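Local coordinates for insecticidal crystal protein Cry35Ab1 (PDB 4JP0), which acts as one component of a binary insecticidal toxin active on western corn rootworm, working together with Cry34Ab1, at residues 110-115 with 133-138; 169-174 with 209-214. One frame throughout, in Å; residues are numbered along the deposited sequence.

Contact 1: 110-115 with 133-138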
# COMPACT_ATOMS: atom_id res chain seq x y z
N LEU A 110 24.37 -6.32 17.85
CA LEU A 110 25.59 -6.01 17.10
C LEU A 110 26.74 -5.78 18.08
O LEU A 110 26.63 -4.95 19.00
CB LEU A 110 25.36 -4.71 16.33
CG LEU A 110 26.11 -4.50 15.05
CD1 LEU A 110 25.62 -5.60 14.07
CD2 LEU A 110 25.89 -3.06 14.49
N THR A 111 27.84 -6.50 17.87
CA THR A 111 29.00 -6.46 18.76
C THR A 111 30.34 -6.36 18.00
O THR A 111 30.62 -7.19 17.11
CB THR A 111 28.97 -7.75 19.55
OG1 THR A 111 27.70 -7.85 20.22
CG2 THR A 111 29.97 -7.73 20.66
N ALA A 112 31.17 -5.39 18.33
CA ALA A 112 32.49 -5.30 17.72
C ALA A 112 33.45 -6.27 18.38
O ALA A 112 33.51 -6.35 19.62
CB ALA A 112 33.05 -3.86 17.84
N GLY A 113 34.18 -7.00 17.55
CA GLY A 113 35.25 -7.90 18.04
C GLY A 113 36.39 -7.07 18.59
O GLY A 113 36.52 -5.89 18.25
N THR A 114 37.20 -7.68 19.45
CA THR A 114 38.36 -7.05 20.04
C THR A 114 39.63 -7.88 19.80
O THR A 114 39.58 -9.07 19.46
CB THR A 114 38.16 -6.92 21.56
OG1 THR A 114 38.07 -8.23 22.18
CG2 THR A 114 36.83 -6.27 21.86
N GLY A 115 40.78 -7.24 20.00
CA GLY A 115 42.05 -7.95 19.87
C GLY A 115 42.28 -8.46 18.47
O GLY A 115 42.31 -7.67 17.50
N GLN A 133 29.11 -3.09 22.37
CA GLN A 133 27.76 -3.31 21.89
C GLN A 133 27.01 -1.97 21.77
O GLN A 133 25.81 -1.94 21.57
CB GLN A 133 27.04 -4.28 22.84
CG GLN A 133 27.65 -5.71 22.73
CD GLN A 133 26.94 -6.71 23.61
OE1 GLN A 133 26.31 -6.33 24.58
NE2 GLN A 133 27.00 -7.99 23.23
N GLN A 134 27.74 -0.85 21.84
CA GLN A 134 27.10 0.45 21.72
C GLN A 134 27.53 1.12 20.39
O GLN A 134 28.71 1.07 20.03
CB GLN A 134 27.44 1.38 22.88
CG GLN A 134 27.41 0.75 24.29
CD GLN A 134 26.08 0.13 24.62
OE1 GLN A 134 25.05 0.79 24.46
NE2 GLN A 134 26.08 -1.12 25.09
N TRP A 135 26.59 1.79 19.74
CA TRP A 135 26.78 2.31 18.39
C TRP A 135 26.23 3.72 18.25
O TRP A 135 25.22 4.07 18.86
CB TRP A 135 26.05 1.39 17.38
CG TRP A 135 26.54 -0.02 17.46
CD1 TRP A 135 26.12 -0.98 18.31
CD2 TRP A 135 27.67 -0.56 16.77
NE1 TRP A 135 26.88 -2.12 18.17
CE2 TRP A 135 27.84 -1.90 17.22
CE3 TRP A 135 28.51 -0.08 15.76
CZ2 TRP A 135 28.83 -2.74 16.72
CZ3 TRP A 135 29.49 -0.93 15.24
CH2 TRP A 135 29.65 -2.26 15.73
N ASN A 136 26.90 4.51 17.41
CA ASN A 136 26.50 5.87 17.14
C ASN A 136 26.04 5.99 15.72
O ASN A 136 26.64 5.38 14.84
CB ASN A 136 27.70 6.78 17.35
CG ASN A 136 28.14 6.80 18.81
OD1 ASN A 136 27.31 6.93 19.73
ND2 ASN A 136 29.43 6.62 19.03
N LEU A 137 25.00 6.80 15.50
CA LEU A 137 24.48 7.06 14.17
C LEU A 137 24.74 8.51 13.82
O LEU A 137 24.32 9.43 14.57
CB LEU A 137 22.99 6.71 14.06
CG LEU A 137 22.74 5.25 13.60
CD1 LEU A 137 23.14 4.24 14.64
CD2 LEU A 137 21.25 5.06 13.23
N THR A 138 25.44 8.72 12.71
CA THR A 138 25.78 10.07 12.29
C THR A 138 25.06 10.37 10.99
O THR A 138 25.24 9.65 10.03
CB THR A 138 27.30 10.12 12.05
OG1 THR A 138 27.99 9.78 13.26
CG2 THR A 138 27.75 11.55 11.70
O HOH W 1 24.29 -3.43 19.80
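L110 O takes the indole N-H of W135, a water and a weak CA-H contact from Q133. W135 NE1 donates its N-H to it at 3.0 Å, in the plane of the indole but from above the carbonyl plane of L110. The bond is fairly straight, with 158° at the hydrogen. Q133 CA makes its CA-H...O contact with the same oxygen at 3.5 Å. Water 1 lies 2.9 Å from L110 O, and it reaches Q133 O as well, so it links the two backbones. The side chain of L110 has CG anti to its own backbone N (chi1 -151°). This turns CG towards the indole, and the CD2 branch then lies over one face of W135, a CH-pi contact 3.7 Å from the centroid of the six-membered ring. The indole is thus held both at its N-H edge and on this face. A112 CB adds a looser apolar touch to W135 CH2 at 4.3 Å. T111 and Q133 lie side by side and point the same way. Q133 NE2 donates to T111 OG1 at 3.1 Å, on a bent path that leaves the amide plane. This bond is secondary: T111 OG1 also bonds V109 O, while the Q133 amide is held by D125 O and S127 N. Q133 and W135 form the QxW motif of ricin B-type beta-trefoil lectins, and W135 is the buried aromatic of that motif. Strands 110-112 and 135-138 do not pair; their axes run at 103°. I121 of strand 121-124 and I102 of strand 99-104 pack on both L110 and W135, and N12 of strand 6-12 touches W135.

Contact 2: 169-174 with 209-214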
# COMPACT_ATOMS: atom_id res chain seq x y z
N ASN A 169 -22.20 9.05 -15.51
CA ASN A 169 -21.64 7.71 -15.58
C ASN A 169 -20.85 7.35 -14.35
O ASN A 169 -20.43 6.21 -14.20
CB ASN A 169 -20.76 7.53 -16.82
CG ASN A 169 -21.56 7.63 -18.11
OD1 ASN A 169 -22.79 7.46 -18.11
ND2 ASN A 169 -20.87 7.94 -19.22
N GLY A 170 -20.58 8.33 -13.50
CA GLY A 170 -19.82 8.07 -12.29
C GLY A 170 -19.54 9.33 -11.52
O GLY A 170 -20.11 10.38 -11.82
N THR A 171 -18.70 9.22 -10.50
CA THR A 171 -18.26 10.40 -9.76
C THR A 171 -16.75 10.58 -9.85
O THR A 171 -16.06 9.70 -10.30
CB THR A 171 -18.65 10.34 -8.28
OG1 THR A 171 -18.09 9.16 -7.66
CG2 THR A 171 -20.20 10.29 -8.10
N SER A 172 -16.25 11.71 -9.35
CA SER A 172 -14.81 11.97 -9.51
C SER A 172 -13.96 11.26 -8.49
O SER A 172 -14.37 11.12 -7.36
CB SER A 172 -14.56 13.47 -9.46
OG SER A 172 -15.26 14.05 -10.56
N PRO A 173 -12.77 10.81 -8.88
CA PRO A 173 -11.89 10.11 -7.94
C PRO A 173 -11.62 10.95 -6.68
O PRO A 173 -11.28 12.12 -6.77
CB PRO A 173 -10.61 9.92 -8.75
CG PRO A 173 -11.11 9.91 -10.16
CD PRO A 173 -12.18 10.93 -10.22
N GLN A 174 -11.81 10.35 -5.51
CA GLN A 174 -11.48 11.01 -4.23
C GLN A 174 -10.33 10.27 -3.58
O GLN A 174 -10.33 9.04 -3.53
CB GLN A 174 -12.67 10.94 -3.29
CG GLN A 174 -13.87 11.71 -3.76
CD GLN A 174 -15.09 11.49 -2.86
OE1 GLN A 174 -16.06 10.86 -3.28
NE2 GLN A 174 -15.04 12.01 -1.65
N GLN A 209 -11.09 6.34 -4.55
CA GLN A 209 -12.37 5.66 -4.74
C GLN A 209 -13.33 6.63 -5.41
O GLN A 209 -13.14 7.84 -5.35
CB GLN A 209 -12.93 5.11 -3.43
CG GLN A 209 -12.13 3.94 -2.87
CD GLN A 209 -12.68 3.46 -1.55
OE1 GLN A 209 -13.06 4.26 -0.69
NE2 GLN A 209 -12.72 2.13 -1.36
N TYR A 210 -14.31 6.06 -6.10
CA TYR A 210 -15.33 6.81 -6.82
C TYR A 210 -16.37 5.81 -7.31
O TYR A 210 -16.14 4.60 -7.27
CB TYR A 210 -14.73 7.56 -8.01
CG TYR A 210 -13.86 6.72 -8.93
CD1 TYR A 210 -14.36 6.19 -10.12
CD2 TYR A 210 -12.51 6.51 -8.64
CE1 TYR A 210 -13.52 5.43 -10.98
CE2 TYR A 210 -11.69 5.79 -9.50
CZ TYR A 210 -12.19 5.26 -10.65
OH TYR A 210 -11.32 4.54 -11.44
N TRP A 211 -17.51 6.31 -7.75
CA TRP A 211 -18.55 5.47 -8.32
C TRP A 211 -18.41 5.45 -9.85
O TRP A 211 -17.98 6.44 -10.43
CB TRP A 211 -19.92 6.04 -7.94
CG TRP A 211 -20.25 5.95 -6.48
CD1 TRP A 211 -20.15 6.95 -5.54
CD2 TRP A 211 -20.74 4.80 -5.78
NE1 TRP A 211 -20.57 6.49 -4.31
CE2 TRP A 211 -20.93 5.16 -4.43
CE3 TRP A 211 -21.10 3.50 -6.18
CZ2 TRP A 211 -21.42 4.27 -3.46
CZ3 TRP A 211 -21.59 2.59 -5.20
CH2 TRP A 211 -21.74 2.99 -3.87
N GLN A 212 -18.82 4.33 -10.47
CA GLN A 212 -18.83 4.13 -11.91
C GLN A 212 -19.98 3.18 -12.30
O GLN A 212 -20.23 2.20 -11.62
CB GLN A 212 -17.50 3.50 -12.36
CG GLN A 212 -17.34 3.37 -13.87
CD GLN A 212 -15.94 2.84 -14.25
OE1 GLN A 212 -15.81 1.75 -14.82
NE2 GLN A 212 -14.91 3.61 -13.91
N ARG A 213 -20.65 3.48 -13.41
CA ARG A 213 -21.73 2.65 -13.95
C ARG A 213 -21.27 1.21 -14.08
O ARG A 213 -20.16 0.95 -14.51
CB ARG A 213 -22.11 3.22 -15.33
CG ARG A 213 -22.86 2.28 -16.26
CD ARG A 213 -23.09 2.87 -17.67
NE ARG A 213 -23.18 1.82 -18.68
CZ ARG A 213 -23.75 1.98 -19.88
NH1 ARG A 213 -24.31 3.14 -20.20
NH2 ARG A 213 -23.78 0.97 -20.74
N ALA A 214 -22.11 0.26 -13.69
CA ALA A 214 -21.77 -1.15 -13.85
C ALA A 214 -22.13 -1.58 -15.26
O ALA A 214 -23.28 -1.42 -15.70
CB ALA A 214 -22.52 -1.97 -12.87
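P173 CG sits over one face of the Y210 ring, and P173 CB approaches Y210 CD2 to 3.9 Å. The edge of this ring meets Q212 NE2, which comes from the same strand and lies in the ring plane. T171 O lies oblique to the ring and packs closer on Y210 CB, at 3.4 Å. W211 is met differently. T171 OG1 lies at the indole edge, near its plane, and Y158 stacks edge-to-face with the same indole. The N-H of that indole goes to K156 O. T171 and W211 are also tied by a pair of bonds. T171 N donates to W211 O at 2.9 Å. In return W211 N donates to T171 OG1 at 2.9 Å, almost straight at 175°. The threonine hydroxyl thus takes the bond that a backbone carbonyl would take in a regular sheet. With chi1 at 57°, OG1 sits between the backbone N and the carbonyl carbon, where it meets W211 N. Segment 169-174 is the lead-in to strand 174-182, an outermost strand of the four-stranded antiparallel sheet in the Toxin_10 region. Its end-to-end direction opposes that of 209-213, but the pairing is interrupted. There is a single bridge at G170 with Q212, then, one residue out of step, the pair Q174 with Q209. At the bridge G170 CA comes to 3.1 Å from W211 O, with no side chain in between. R213 N then bonds N169 O at 2.9 Å. At the other end Q174 and Q209 form an antiparallel hydrogen-bonded pair: Q174 N reaches Q209 O at 2.8 Å, and Q209 N reaches Q174 O at 3.0 Å. The Q174 amide turns to K156 N, D152 and K154 O, and Q209 NE2 to T316 OG1.

How the contacts relate
The two contacts share no strand and lie on opposite sides of the chain's centre. Their own centres are about 56 Å apart, and both segments of contact 1 precede those of contact 2 in the sequence. Contact 1 is mostly buried and belongs to the ricin B-type beta-trefoil. Its segments do not pair as a sheet; the direct hydrogen bonds all start from side chains, and a water joins the two backbones. Contact 2 is largely at the surface, on an outer margin of the long antiparallel sheet. There most of the bonds are backbone to backbone, and the aromatic packing comes on top of them.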